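Side-chain contacts in protein FimX (Pseudomonas aeruginosa PAO1, PDB 3HV8), which carries an EAL domain, a modified TIM-barrel fold, and holds the ligand C2E in a pocket of that domain: residues L54-N59 / V65-F70; P123-A128 / Q160-L165; S234-L239 / Y250-P255. One frame throughout, in Å; residues are numbered along the deposited sequence. Where two conformers were deposited one is given.

Overall arrangement
Following the chain from the N terminus, the three contacts come in series; none nests in or crosses another. Contact 1 closes a short turn of five residues, bringing the loop before helix 71-76 back onto strand 49-58. Contact 2 closes a much longer excursion, in which helix 121-132 is followed by strand 139-144, the short helix 145-150 and then helix 152-164 beside the first. Contact 3, late in the chain, closes a loop of ten residues, setting the stretch after strand 246-247 against helix 233-242. Contacts 1 and 3 both touch C2E and meet where Leu-54 packs on Pro-255; contact 2, about 33 Å centre to centre from contact 3, lies across the chain's centre from it.

Contact 1 (L54-N59 / V65-F70). With C2E (9,9'-[(2R,3R,3aS,5S,7aR,9R,10R,10aS,12S,14aR)-3,5,10,12-tetrahydroxy-5,12-dioxidooctahydro-2H,7H-difuro[3,2-d:3',2'-j][1,3,7,9,2,8]tetraoxadiphosphacyclododecine-2,9-diyl]bis(2-amino-1,9-dihydro-6H-purin-6-one)), chain B.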
# COMPACT_ATOMS: atom_id res chain seq x y z
N LEU A 54 0.78 -6.56 4.30
CA LEU A 54 -0.65 -6.82 4.52
C LEU A 54 -0.86 -7.40 5.90
O LEU A 54 -0.11 -8.28 6.33
CB LEU A 54 -1.20 -7.77 3.45
CG LEU A 54 -1.12 -7.23 2.02
CD1 LEU A 54 -1.31 -8.34 1.00
CD2 LEU A 54 -2.13 -6.11 1.78
N LEU A 55 -1.87 -6.91 6.60
CA LEU A 55 -2.08 -7.24 8.01
C LEU A 55 -3.07 -8.38 8.24
O LEU A 55 -4.11 -8.43 7.60
CB LEU A 55 -2.62 -6.01 8.74
CG LEU A 55 -2.87 -6.21 10.23
CD1 LEU A 55 -1.56 -6.49 10.96
CD2 LEU A 55 -3.55 -4.98 10.80
N ARG A 56 -2.74 -9.29 9.15
CA ARG A 56 -3.72 -10.27 9.60
C ARG A 56 -3.80 -10.21 11.11
O ARG A 56 -2.79 -10.08 11.79
CB ARG A 56 -3.31 -11.69 9.18
CG ARG A 56 -3.14 -11.89 7.69
CD ARG A 56 -4.48 -11.77 6.97
NE ARG A 56 -4.38 -11.99 5.53
CZ ARG A 56 -4.32 -11.01 4.63
NH1 ARG A 56 -4.32 -9.74 5.02
NH2 ARG A 56 -4.23 -11.31 3.33
N LEU A 57 -5.01 -10.27 11.65
CA LEU A 57 -5.20 -10.44 13.08
C LEU A 57 -5.05 -11.93 13.41
O LEU A 57 -5.46 -12.77 12.63
CB LEU A 57 -6.58 -9.92 13.48
CG LEU A 57 -7.15 -10.35 14.84
CD1 LEU A 57 -6.38 -9.70 15.97
CD2 LEU A 57 -8.64 -9.98 14.92
N LEU A 58 -4.43 -12.25 14.54
CA LEU A 58 -4.36 -13.65 14.95
C LEU A 58 -5.38 -13.82 16.05
O LEU A 58 -5.30 -13.16 17.08
CB LEU A 58 -2.95 -14.01 15.43
CG LEU A 58 -1.82 -13.89 14.39
CD1 LEU A 58 -0.49 -14.17 15.08
CD2 LEU A 58 -2.01 -14.81 13.20
N ASN A 59 -6.40 -14.63 15.79
CA ASN A 59 -7.46 -14.84 16.77
C ASN A 59 -6.94 -15.69 17.92
O ASN A 59 -5.83 -16.21 17.86
CB ASN A 59 -8.75 -15.39 16.13
CG ASN A 59 -8.60 -16.80 15.58
OD1 ASN A 59 -9.40 -17.23 14.74
ND2 ASN A 59 -7.60 -17.53 16.05
N VAL A 65 -6.94 -13.79 10.51
CA VAL A 65 -8.22 -13.15 10.23
C VAL A 65 -7.94 -11.92 9.36
O VAL A 65 -7.09 -11.10 9.69
CB VAL A 65 -8.91 -12.70 11.52
CG1 VAL A 65 -10.26 -12.04 11.24
CG2 VAL A 65 -9.06 -13.88 12.48
N PRO A 66 -8.65 -11.81 8.23
CA PRO A 66 -8.42 -10.73 7.27
C PRO A 66 -8.97 -9.39 7.71
O PRO A 66 -9.91 -9.34 8.52
CB PRO A 66 -9.19 -11.20 6.03
CG PRO A 66 -10.26 -12.07 6.55
CD PRO A 66 -9.77 -12.69 7.84
N PRO A 67 -8.39 -8.30 7.18
CA PRO A 67 -8.77 -6.91 7.52
C PRO A 67 -10.26 -6.65 7.41
O PRO A 67 -10.81 -5.86 8.19
CB PRO A 67 -8.02 -6.09 6.48
CG PRO A 67 -6.81 -6.91 6.17
CD PRO A 67 -7.22 -8.34 6.29
N ALA A 68 -10.91 -7.30 6.45
CA ALA A 68 -12.35 -7.14 6.25
C ALA A 68 -13.14 -7.35 7.54
O ALA A 68 -14.16 -6.70 7.75
CB ALA A 68 -12.82 -8.12 5.20
N GLU A 69 -12.67 -8.25 8.40
CA GLU A 69 -13.41 -8.62 9.61
C GLU A 69 -13.12 -7.77 10.85
O GLU A 69 -13.77 -7.94 11.89
CB GLU A 69 -13.18 -10.09 9.94
CG GLU A 69 -13.50 -11.03 8.79
CD GLU A 69 -13.26 -12.49 9.13
OE1 GLU A 69 -13.37 -12.85 10.32
OE2 GLU A 69 -12.98 -13.28 8.21
N PHE A 70 -12.16 -6.85 10.77
CA PHE A 70 -11.83 -6.06 11.96
C PHE A 70 -11.45 -4.60 11.77
O PHE A 70 -11.60 -3.82 12.70
CB PHE A 70 -10.74 -6.77 12.80
CG PHE A 70 -9.38 -6.79 12.16
CD1 PHE A 70 -8.50 -5.74 12.33
CD2 PHE A 70 -8.98 -7.87 11.38
CE1 PHE A 70 -7.24 -5.76 11.73
CE2 PHE A 70 -7.72 -7.91 10.78
CZ PHE A 70 -6.86 -6.85 10.96
P1 C2E B . -6.13 -3.67 -0.87
O2P C2E B . -5.64 -2.52 -1.86
O1P C2E B . -7.38 -4.21 -1.44
O5' C2E B . -5.17 -4.94 -0.80
C5' C2E B . -5.28 -5.92 -1.86
C4' C2E B . -6.17 -7.12 -1.50
O4' C2E B . -6.15 -8.06 -2.60
C3' C2E B . -5.47 -7.83 -0.34
O3' C2E B . -6.45 -8.35 0.56
C2' C2E B . -4.62 -8.93 -1.02
O2' C2E B . -4.41 -10.07 -0.21
C1' C2E B . -5.52 -9.28 -2.21
N9 C2E B . -4.82 -9.82 -3.37
C8 C2E B . -3.47 -9.75 -3.63
N7 C2E B . -3.24 -10.20 -4.85
C5 C2E B . -4.42 -10.59 -5.40
C6 C2E B . -4.78 -11.15 -6.65
O6 C2E B . -3.96 -11.34 -7.55
N1 C2E B . -6.08 -11.44 -6.83
C2 C2E B . -7.01 -11.21 -5.87
N2 C2E B . -8.32 -11.53 -6.13
N3 C2E B . -6.69 -10.69 -4.70
C4 C2E B . -5.42 -10.37 -4.45
P11 C2E B . -6.20 -8.12 2.13
O21 C2E B . -7.35 -8.84 2.92
O11 C2E B . -4.83 -8.52 2.51
O5A C2E B . -6.28 -6.54 2.32
C5A C2E B . -7.52 -5.88 2.02
C4A C2E B . -7.44 -4.40 2.42
O4A C2E B . -7.21 -4.31 3.83
C3A C2E B . -6.30 -3.63 1.78
O3A C2E B . -6.64 -3.09 0.51
C2A C2E B . -6.16 -2.46 2.75
O2A C2E B . -7.23 -1.51 2.55
C1A C2E B . -6.46 -3.14 4.09
N91 C2E B . -5.19 -3.53 4.71
C81 C2E B . -4.49 -4.69 4.57
N71 C2E B . -3.42 -4.62 5.31
C51 C2E B . -3.41 -3.44 6.00
C61 C2E B . -2.56 -2.83 6.95
O61 C2E B . -1.47 -3.31 7.28
N11 C2E B . -2.96 -1.62 7.41
C21 C2E B . -4.12 -1.01 7.00
N21 C2E B . -4.42 0.24 7.48
N31 C2E B . -4.90 -1.55 6.10
C41 C2E B . -4.57 -2.75 5.62
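O11 of C2E is gripped twice by Arg-56, whose guanidinium also lies obliquely against CD of Pro-67 across the contact. Arg-56 NH1 reaches O11 of C2E at 2.8 Å and NH2 reaches it at 3.0 Å, with the oxygen at the guanidinium edge. A bend at chi2 (-68°) folds the arginine back along its own strand, where Arg-56 NH1 gives a second bond, 2.9 Å, to Leu-55 O; it arrives above that carbonyl's plane, 57° out of it. Held to both oxygens, the guanidinium has little freedom to turn. One residue back, Leu-55 N donates to N71 of C2E at 3.1 Å, nearly straight (164°).

Behind this, the backbones of Leu-57 and Val-65 form an antiparallel hydrogen-bonded pair: Val-65 N to Leu-57 O is 2.8 Å and Leu-57 N to Val-65 O is 3.0 Å. Phe-70, the N-cap residue of helix 71-76, turns its ring to the strand. Leu-57 CB sits over one face as a CH-pi contact, 3.6 Å from Phe-70 CE2, while Leu-55 CD2 meets the ring edge, 3.8 Å from its CZ. Val-20 and Leu-24 of helix 20-30 add to the apolar surround of the phenylalanine.

Leu-54, Leu-55 and Arg-56, which probably correspond to the end of the EAL-x-R signature, line the C2E pocket together with Pro-67.

Contact 2 (P123-A128 / Q160-L165); sequences PWLGVA and QGLATL
Leu-125 and Leu-162 make this an apolar helix-to-helix contact on the outer layer of the barrel, where helix 121-132 and helix 152-164 lie beside one another. It is small, burying 150 Å² in all, and rests on three leucines and a glycine. The closest meeting is methyl to methyl: Leu-125 CD2 lies 3.5 Å from Leu-162 CD2, tighter than carbon atoms usually come. These two side chains cross at about a right angle, so the touch is confined to their branch ends.

Leu-125 reaches across because its CG is anti to the backbone N (chi1 177°), which carries the isobutyl group out from its helix toward the other. The side chain of Leu-162 leaves its helix past Leu-125 rather than straight at it, and only its CD2 touches. Both leucines also rest on Phe-141 of strand 139-144, the strand that joins the two helices in sequence. That is the repeating beta/alpha layout of a TIM barrel: helices pack side by side outside, and residues of the strands beneath fill in below them. Leu-125 also touches Ile-88 of helix 80-96, so it is packed between neighbouring helices as well as on the sheet.

Just past helix 152-164, Leu-165 leans over the first helix. Its CD1 comes 4.1 Å from Leu-125 CD2, the two side chains meeting at a slant, and its other methyl, CD2, lies 3.8 Å from Gly-126 CA. With no side chain on Gly-126, that methyl meets the helix backbone directly. Leu-165 is the first residue to leave helical backbone angles, yet its N still bonds to Gly-161 O at 3.1 Å, keeping the last turn intact behind the leucine.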
# COMPACT_ATOMS: atom_id res chain seq x y z
N PRO A 123 5.22 13.49 13.68
CA PRO A 123 6.22 13.60 14.75
C PRO A 123 6.67 12.22 15.24
O PRO A 123 7.86 11.99 15.43
CB PRO A 123 5.47 14.34 15.87
CG PRO A 123 4.42 15.11 15.18
CD PRO A 123 4.01 14.26 14.00
N TRP A 124 5.73 11.29 15.43
CA TRP A 124 6.08 9.96 15.90
C TRP A 124 6.91 9.19 14.87
O TRP A 124 7.88 8.52 15.22
CB TRP A 124 4.82 9.17 16.26
CG TRP A 124 5.09 7.71 16.54
CD1 TRP A 124 5.48 7.17 17.73
CD2 TRP A 124 5.00 6.62 15.61
NE1 TRP A 124 5.64 5.81 17.60
CE2 TRP A 124 5.35 5.44 16.31
CE3 TRP A 124 4.66 6.52 14.25
CZ2 TRP A 124 5.37 4.18 15.70
CZ3 TRP A 124 4.68 5.27 13.65
CH2 TRP A 124 5.04 4.12 14.37
N LEU A 125 6.51 9.28 13.60
CA LEU A 125 7.21 8.54 12.57
C LEU A 125 8.66 9.00 12.47
O LEU A 125 9.56 8.19 12.32
CB LEU A 125 6.50 8.70 11.22
CG LEU A 125 7.11 8.05 9.98
CD1 LEU A 125 7.23 6.54 10.14
CD2 LEU A 125 6.27 8.40 8.76
N GLY A 126 8.86 10.31 12.60
CA GLY A 126 10.19 10.89 12.59
C GLY A 126 11.08 10.24 13.62
O GLY A 126 12.21 9.83 13.32
N VAL A 127 10.58 10.12 14.85
CA VAL A 127 11.38 9.51 15.91
C VAL A 127 11.55 8.00 15.74
O VAL A 127 12.59 7.45 16.04
CB VAL A 127 10.82 9.83 17.31
CG1 VAL A 127 11.44 8.92 18.37
CG2 VAL A 127 11.06 11.29 17.64
N ALA A 128 10.51 7.34 15.21
CA ALA A 128 10.56 5.90 15.01
C ALA A 128 11.59 5.49 13.94
O ALA A 128 12.26 4.47 14.06
CB ALA A 128 9.16 5.38 14.64
N GLN A 160 3.29 15.76 2.15
CA GLN A 160 4.36 16.76 2.18
C GLN A 160 5.31 16.48 3.35
O GLN A 160 6.53 16.54 3.21
CB GLN A 160 3.76 18.18 2.28
CG GLN A 160 3.23 18.70 0.94
CD GLN A 160 2.38 19.96 1.04
OE1 GLN A 160 1.69 20.32 0.09
NE2 GLN A 160 2.43 20.62 2.19
N GLY A 161 4.75 16.11 4.50
CA GLY A 161 5.57 15.76 5.64
C GLY A 161 6.38 14.49 5.44
O GLY A 161 7.53 14.38 5.90
N LEU A 162 5.80 13.50 4.76
CA LEU A 162 6.53 12.28 4.45
C LEU A 162 7.74 12.58 3.58
O LEU A 162 8.80 11.98 3.75
CB LEU A 162 5.62 11.26 3.75
CG LEU A 162 4.54 10.66 4.65
CD1 LEU A 162 3.58 9.81 3.81
CD2 LEU A 162 5.16 9.83 5.77
N ALA A 163 7.58 13.51 2.64
CA ALA A 163 8.67 13.88 1.75
C ALA A 163 9.82 14.48 2.56
O ALA A 163 10.99 14.19 2.32
CB ALA A 163 8.20 14.84 0.66
N THR A 164 9.46 15.31 3.53
CA THR A 164 10.46 15.92 4.41
C THR A 164 11.26 14.83 5.14
O THR A 164 12.47 14.96 5.31
CB THR A 164 9.80 16.91 5.39
OG1 THR A 164 9.18 17.97 4.64
CG2 THR A 164 10.84 17.51 6.34
N LEU A 165 10.58 13.75 5.55
CA LEU A 165 11.20 12.61 6.22
C LEU A 165 11.82 11.56 5.28
O LEU A 165 12.20 10.47 5.73
CB LEU A 165 10.18 11.89 7.11
CG LEU A 165 9.63 12.59 8.34
CD1 LEU A 165 8.50 11.79 8.99
CD2 LEU A 165 10.75 12.82 9.34

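Contact 3 (S234-L239 / Y250-P255). With C2E (9,9'-[(2R,3R,3aS,5S,7aR,9R,10R,10aS,12S,14aR)-3,5,10,12-tetrahydroxy-5,12-dioxidooctahydro-2H,7H-difuro[3,2-d:3',2'-j][1,3,7,9,2,8]tetraoxadiphosphacyclododecine-2,9-diyl]bis(2-amino-1,9-dihydro-6H-purin-6-one)), chain B.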
# COMPACT_ATOMS: atom_id res chain seq x y z
N SER A 234 -1.90 -13.83 -19.85
CA SER A 234 -2.45 -12.85 -20.79
C SER A 234 -2.50 -11.47 -20.17
O SER A 234 -2.24 -10.46 -20.83
CB SER A 234 -3.85 -13.26 -21.28
OG SER A 234 -4.84 -13.06 -20.28
N VAL A 235 -2.85 -11.41 -18.89
CA VAL A 235 -2.90 -10.12 -18.22
C VAL A 235 -1.49 -9.57 -17.98
O VAL A 235 -1.24 -8.40 -18.26
CB VAL A 235 -3.74 -10.17 -16.93
CG1 VAL A 235 -3.55 -8.89 -16.14
CG2 VAL A 235 -5.21 -10.35 -17.29
N LEU A 236 -0.59 -10.42 -17.50
CA LEU A 236 0.82 -10.03 -17.36
C LEU A 236 1.35 -9.45 -18.66
O LEU A 236 1.91 -8.36 -18.69
CB LEU A 236 1.68 -11.19 -16.87
CG LEU A 236 3.09 -10.84 -16.37
CD1 LEU A 236 3.66 -11.97 -15.54
CD2 LEU A 236 4.04 -10.48 -17.50
N ALA A 237 1.15 -10.17 -19.76
CA ALA A 237 1.64 -9.71 -21.06
C ALA A 237 0.99 -8.42 -21.56
O ALA A 237 1.66 -7.56 -22.14
CB ALA A 237 1.48 -10.82 -22.09
N THR A 238 -0.32 -8.28 -21.34
CA THR A 238 -1.04 -7.08 -21.72
C THR A 238 -0.50 -5.86 -20.98
O THR A 238 -0.32 -4.79 -21.57
CB THR A 238 -2.55 -7.20 -21.43
OG1 THR A 238 -3.11 -8.27 -22.20
CG2 THR A 238 -3.28 -5.90 -21.77
N LEU A 239 -0.24 -6.04 -19.69
CA LEU A 239 0.24 -4.96 -18.84
C LEU A 239 1.64 -4.56 -19.24
O LEU A 239 2.00 -3.39 -19.26
CB LEU A 239 0.22 -5.37 -17.38
CG LEU A 239 -1.18 -5.43 -16.81
CD1 LEU A 239 -1.22 -6.13 -15.45
CD2 LEU A 239 -1.77 -4.02 -16.76
N TYR A 250 -1.47 -12.73 -7.56
CA TYR A 250 -1.29 -14.14 -7.25
C TYR A 250 -0.43 -14.87 -8.28
O TYR A 250 0.29 -15.81 -7.94
CB TYR A 250 -2.66 -14.84 -7.13
CG TYR A 250 -3.50 -14.44 -5.93
CD1 TYR A 250 -4.89 -14.51 -5.99
CD2 TYR A 250 -2.91 -14.00 -4.75
CE1 TYR A 250 -5.67 -14.15 -4.90
CE2 TYR A 250 -3.69 -13.63 -3.66
CZ TYR A 250 -5.06 -13.71 -3.73
OH TYR A 250 -5.83 -13.35 -2.65
N TYR A 251 -0.51 -14.45 -9.54
CA TYR A 251 0.27 -15.08 -10.62
C TYR A 251 1.78 -14.97 -10.38
O TYR A 251 2.53 -15.89 -10.72
CB TYR A 251 -0.09 -14.49 -11.99
CG TYR A 251 0.35 -15.34 -13.16
CD1 TYR A 251 1.50 -15.03 -13.88
CD2 TYR A 251 -0.38 -16.45 -13.56
CE1 TYR A 251 1.91 -15.81 -14.96
CE2 TYR A 251 0.01 -17.24 -14.64
CZ TYR A 251 1.16 -16.91 -15.33
OH TYR A 251 1.55 -17.68 -16.41
N LEU A 252 2.21 -13.86 -9.79
CA LEU A 252 3.61 -13.66 -9.46
C LEU A 252 3.94 -14.31 -8.12
O LEU A 252 4.83 -15.16 -8.03
CB LEU A 252 3.94 -12.17 -9.44
CG LEU A 252 3.63 -11.49 -10.77
CD1 LEU A 252 3.55 -9.98 -10.63
CD2 LEU A 252 4.68 -11.89 -11.81
N GLN A 253 3.22 -13.90 -7.08
CA GLN A 253 3.29 -14.54 -5.77
C GLN A 253 2.22 -13.91 -4.91
O GLN A 253 2.05 -12.69 -4.93
CB GLN A 253 4.65 -14.38 -5.10
CG GLN A 253 4.79 -15.30 -3.88
CD GLN A 253 5.80 -14.82 -2.86
OE1 GLN A 253 5.44 -14.25 -1.83
NE2 GLN A 253 7.08 -15.03 -3.15
N GLY A 254 1.50 -14.72 -4.14
CA GLY A 254 0.53 -14.18 -3.19
C GLY A 254 1.23 -13.72 -1.92
O GLY A 254 2.45 -13.88 -1.79
N PRO A 255 0.47 -13.13 -0.99
CA PRO A 255 1.03 -12.70 0.29
C PRO A 255 1.64 -13.88 1.05
O PRO A 255 1.03 -14.95 1.04
CB PRO A 255 -0.18 -12.15 1.05
CG PRO A 255 -1.15 -11.75 -0.04
CD PRO A 255 -0.96 -12.78 -1.11
P1 C2E B . -6.13 -3.67 -0.87
O2P C2E B . -5.64 -2.52 -1.86
O1P C2E B . -7.38 -4.21 -1.44
O5' C2E B . -5.17 -4.94 -0.80
C5' C2E B . -5.28 -5.92 -1.86
C4' C2E B . -6.17 -7.12 -1.50
O4' C2E B . -6.15 -8.06 -2.60
C3' C2E B . -5.47 -7.83 -0.34
O3' C2E B . -6.45 -8.35 0.56
C2' C2E B . -4.62 -8.93 -1.02
O2' C2E B . -4.41 -10.07 -0.21
C1' C2E B . -5.52 -9.28 -2.21
N9 C2E B . -4.82 -9.82 -3.37
C8 C2E B . -3.47 -9.75 -3.63
N7 C2E B . -3.24 -10.20 -4.85
C5 C2E B . -4.42 -10.59 -5.40
C6 C2E B . -4.78 -11.15 -6.65
O6 C2E B . -3.96 -11.34 -7.55
N1 C2E B . -6.08 -11.44 -6.83
C2 C2E B . -7.01 -11.21 -5.87
N2 C2E B . -8.32 -11.53 -6.13
N3 C2E B . -6.69 -10.69 -4.70
C4 C2E B . -5.42 -10.37 -4.45
P11 C2E B . -6.20 -8.12 2.13
O21 C2E B . -7.35 -8.84 2.92
O11 C2E B . -4.83 -8.52 2.51
O5A C2E B . -6.28 -6.54 2.32
C5A C2E B . -7.52 -5.88 2.02
C4A C2E B . -7.44 -4.40 2.42
O4A C2E B . -7.21 -4.31 3.83
C3A C2E B . -6.30 -3.63 1.78
O3A C2E B . -6.64 -3.09 0.51
C2A C2E B . -6.16 -2.46 2.75
O2A C2E B . -7.23 -1.51 2.55
C1A C2E B . -6.46 -3.14 4.09
N91 C2E B . -5.19 -3.53 4.71
C81 C2E B . -4.49 -4.69 4.57
N71 C2E B . -3.42 -4.62 5.31
C51 C2E B . -3.41 -3.44 6.00
C61 C2E B . -2.56 -2.83 6.95
O61 C2E B . -1.47 -3.31 7.28
N11 C2E B . -2.96 -1.62 7.41
C21 C2E B . -4.12 -1.01 7.00
N21 C2E B . -4.42 0.24 7.48
N31 C2E B . -4.90 -1.55 6.10
C41 C2E B . -4.57 -2.75 5.62
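One methyl of Leu-236 carries the whole contact: CD1 is 4.1 Å from Tyr-251 CD1 and, in the conformer given, 3.9 Å from Leu-252 CD2. Two conformers were deposited for Leu-252, so that second pairing is the less certain. Leu-236 has CG anti to its backbone N (chi1 -167°), which sends the branch off helix 233-242 to the loop, and it crosses both partners at about a right angle.

The inner side is the denser one, for Leu-236 and Leu-252 both touch Ile-247 of the preceding strand, and Leu-236 also rests on Val-230. The outer side is loose: Tyr-251 is exposed, and its ring takes the methyl obliquely, with one contact at van der Waals distance.

Just before it in the loop, Tyr-250 is far more closely engaged, though with C2E. Its ring lies face-on to a guanine base, whose C6 stands 3.4 Å above the ring plane over its centre. Tyr-250 N donates to O6 of the same base at 2.9 Å, almost straight (168°), so the base is held both by its face and at O6, while Pro-255 CD borders the ring edge. A loop following the last barrel strand and lining the ligand pocket is characteristic of the TIM-barrel architecture of EAL domains.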